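Local coordinates for NudC domain-containing protein 2 (Mus musculus, PDB 2RH0) that may regulate the LIS1/dynein pathway by stabilising LIS1 together with the Hsp90 chaperone, at residues Ser6-Cys11 / Gln17-Leu22. Numbering follows the deposited sequence.
Sequences SGVVPC and QWYQTL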
loop_
_atom_site.group_PDB
_atom_site.type_symbol
_atom_site.label_atom_id
_atom_site.label_comp_id
_atom_site.label_asym_id
_atom_site.label_seq_id
_atom_site.Cartn_x
_atom_site.Cartn_y
_atom_site.Cartn_z
ATOM N N SER A 6 -7.910 -1.961 -1.302
ATOM C CA SER A 6 -7.994 -2.954 -0.243
ATOM C C SER A 6 -7.416 -4.282 -0.678
ATOM O O SER A 6 -7.698 -4.768 -1.777
ATOM C CB SER A 6 -9.416 -3.099 0.269
ATOM O OG SER A 6 -9.850 -1.818 0.694
ATOM N N GLY A 7 -6.564 -4.828 0.171
ATOM C CA GLY A 7 -5.917 -6.095 -0.075
ATOM C C GLY A 7 -4.838 -6.136 -1.172
ATOM O O GLY A 7 -4.363 -7.221 -1.524
ATOM N N VAL A 8 -4.459 -4.999 -1.736
ATOM C CA VAL A 8 -3.332 -4.990 -2.661
ATOM C C VAL A 8 -2.045 -5.114 -1.855
ATOM O O VAL A 8 -1.824 -4.478 -0.840
ATOM C CB VAL A 8 -3.325 -3.794 -3.613
ATOM C CG1 VAL A 8 -2.183 -3.876 -4.562
ATOM C CG2 VAL A 8 -4.591 -3.803 -4.390
ATOM N N VAL A 9 -1.201 -5.975 -2.356
ATOM C CA VAL A 9 -0.019 -6.375 -1.672
ATOM C C VAL A 9 1.195 -5.788 -2.382
ATOM O O VAL A 9 1.499 -6.185 -3.544
ATOM C CB VAL A 9 0.059 -7.909 -1.713
ATOM C CG1 VAL A 9 0.667 -8.407 -0.393
ATOM C CG2 VAL A 9 -1.397 -8.560 -2.041
ATOM N N PRO A 10 1.864 -4.823 -1.742
ATOM C CA PRO A 10 3.028 -4.212 -2.343
ATOM C C PRO A 10 4.367 -4.864 -2.100
ATOM O O PRO A 10 4.544 -5.667 -1.169
ATOM C CB PRO A 10 3.033 -2.825 -1.735
ATOM C CG PRO A 10 2.494 -3.016 -0.375
ATOM C CD PRO A 10 1.564 -4.195 -0.429
ATOM N N CYS A 11 5.299 -4.557 -3.015
ATOM C CA CYS A 11 6.712 -4.903 -2.853
ATOM C C CYS A 11 7.397 -3.553 -2.816
ATOM O O CYS A 11 7.278 -2.772 -3.751
ATOM C CB CYS A 11 7.193 -5.776 -4.011
ATOM S SG CYS A 11 8.925 -6.318 -3.894
ATOM N N GLN A 17 7.243 1.537 -4.547
ATOM C CA GLN A 17 6.719 0.189 -4.497
ATOM C C GLN A 17 6.031 -0.182 -5.790
ATOM O O GLN A 17 5.734 0.695 -6.636
ATOM C CB GLN A 17 5.776 0.016 -3.321
ATOM C CG GLN A 17 4.575 0.934 -3.304
ATOM C CD GLN A 17 3.730 0.878 -1.999
ATOM O OE1 GLN A 17 2.608 1.334 -2.002
ATOM N NE2 GLN A 17 4.271 0.342 -0.912
ATOM N N TRP A 18 5.858 -1.483 -5.990
ATOM C CA TRP A 18 5.057 -1.967 -7.090
ATOM C C TRP A 18 4.106 -3.024 -6.579
ATOM O O TRP A 18 4.317 -3.623 -5.513
ATOM C CB TRP A 18 5.946 -2.518 -8.238
ATOM C CG TRP A 18 6.694 -3.795 -7.893
ATOM C CD1 TRP A 18 7.887 -3.898 -7.257
ATOM C CD2 TRP A 18 6.281 -5.116 -8.184
ATOM N NE1 TRP A 18 8.229 -5.216 -7.101
ATOM C CE2 TRP A 18 7.256 -5.981 -7.678
ATOM C CE3 TRP A 18 5.175 -5.659 -8.858
ATOM C CZ2 TRP A 18 7.161 -7.356 -7.805
ATOM C CZ3 TRP A 18 5.077 -7.008 -8.975
ATOM C CH2 TRP A 18 6.052 -7.852 -8.426
ATOM N N TYR A 19 3.070 -3.278 -7.362
ATOM C CA TYR A 19 2.084 -4.287 -7.053
ATOM C C TYR A 19 1.344 -4.660 -8.323
ATOM O O TYR A 19 1.611 -4.104 -9.365
ATOM C CB TYR A 19 1.139 -3.792 -5.983
ATOM C CG TYR A 19 0.510 -2.447 -6.215
ATOM C CD1 TYR A 19 1.121 -1.289 -5.755
ATOM C CD2 TYR A 19 -0.736 -2.334 -6.824
ATOM C CE1 TYR A 19 0.524 -0.015 -5.927
ATOM C CE2 TYR A 19 -1.357 -1.055 -6.998
ATOM C CZ TYR A 19 -0.709 0.079 -6.551
ATOM O OH TYR A 19 -1.288 1.290 -6.747
ATOM N N GLN A 20 0.413 -5.597 -8.244
ATOM C CA GLN A 20 -0.250 -6.070 -9.445
ATOM C C GLN A 20 -1.639 -6.577 -9.162
ATOM O O GLN A 20 -2.024 -6.747 -7.984
ATOM C CB GLN A 20 0.571 -7.215 -10.035
ATOM C CG GLN A 20 0.651 -8.403 -9.108
ATOM C CD GLN A 20 1.600 -9.427 -9.554
ATOM O OE1 GLN A 20 1.523 -9.915 -10.696
ATOM N NE2 GLN A 20 2.543 -9.773 -8.660
ATOM N N THR A 21 -2.353 -6.834 -10.256
ATOM C CA THR A 21 -3.676 -7.391 -10.281
ATOM C C THR A 21 -3.631 -8.400 -11.397
ATOM O O THR A 21 -2.588 -8.616 -11.989
ATOM C CB THR A 21 -4.754 -6.324 -10.592
ATOM O OG1 THR A 21 -4.468 -5.652 -11.843
ATOM C CG2 THR A 21 -4.859 -5.299 -9.426
ATOM N N LEU A 22 -4.748 -9.048 -11.677
ATOM C CA LEU A 22 -4.757 -10.025 -12.738
ATOM C C LEU A 22 -4.381 -9.417 -14.038
ATOM O O LEU A 22 -3.721 -10.059 -14.836
ATOM C CB LEU A 22 -6.147 -10.646 -12.917
ATOM C CG LEU A 22 -6.575 -11.792 -12.012
ATOM C CD1 LEU A 22 -8.031 -12.141 -12.358
ATOM C CD2 LEU A 22 -5.619 -12.974 -12.185
HETATM O O HOH W 1 0.434 -7.198 -5.763
#
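One face of the Trp18 indole is met by Cys11, whose CB stands 3.2 Å above the ring plane, offset toward the rim on the NE1 side. The sulfur lies further out: Cys11 SG is 4.3 Å from the centroid of the Trp18 five-membered ring and 55° off its normal, an oblique sulfur-aromatic contact. Chi1 of -178° sets SG anti to the Cys11 backbone N, and both CB and SG approach the indole at NE1, CB the closer. At the Tyr19 ring, Val8 brings CG1 obliquely against the CG/CD2 side; the two side chains cross at about a right angle, but the modelled spacing is too short to be trusted in detail. The extended Gln17 chain runs alongside Pro10 in the same direction, its amide NE2 3.5 Å from Pro10 CB.

The backbone evidence identifies Cys11 and Trp18 as an antiparallel hydrogen-bonded pair. Cys11 N donates to Trp18 O over 2.8 Å (N-H...O 164°), and Trp18 N returns a bond of 2.9 Å to Cys11 O. A CA-H...O contact flanks each bond, from Pro10 CA to Trp18 O and from Gln17 CA to Cys11 O. Beyond Pro10 direct pairing gives way to a water bridge: the water donates to Val9 O (2.7 Å) and accepts from Gln20 N (3.0 Å).

The pairing thus adds the short strand 11-12 as one outer strand of a three-stranded antiparallel sheet in the CS domain, with 16-20 in the middle. On its other side, strand 24-30 pairs with Gln17 and Tyr19; the Phe26 ring meets that of Tyr19 with the planes nearly parallel, and Glu28 binds the Tyr19 hydroxyl. Helix 109-127 meets Ser6 and Val9, while Lys88 of the second subunit bonds Gln20 OE1.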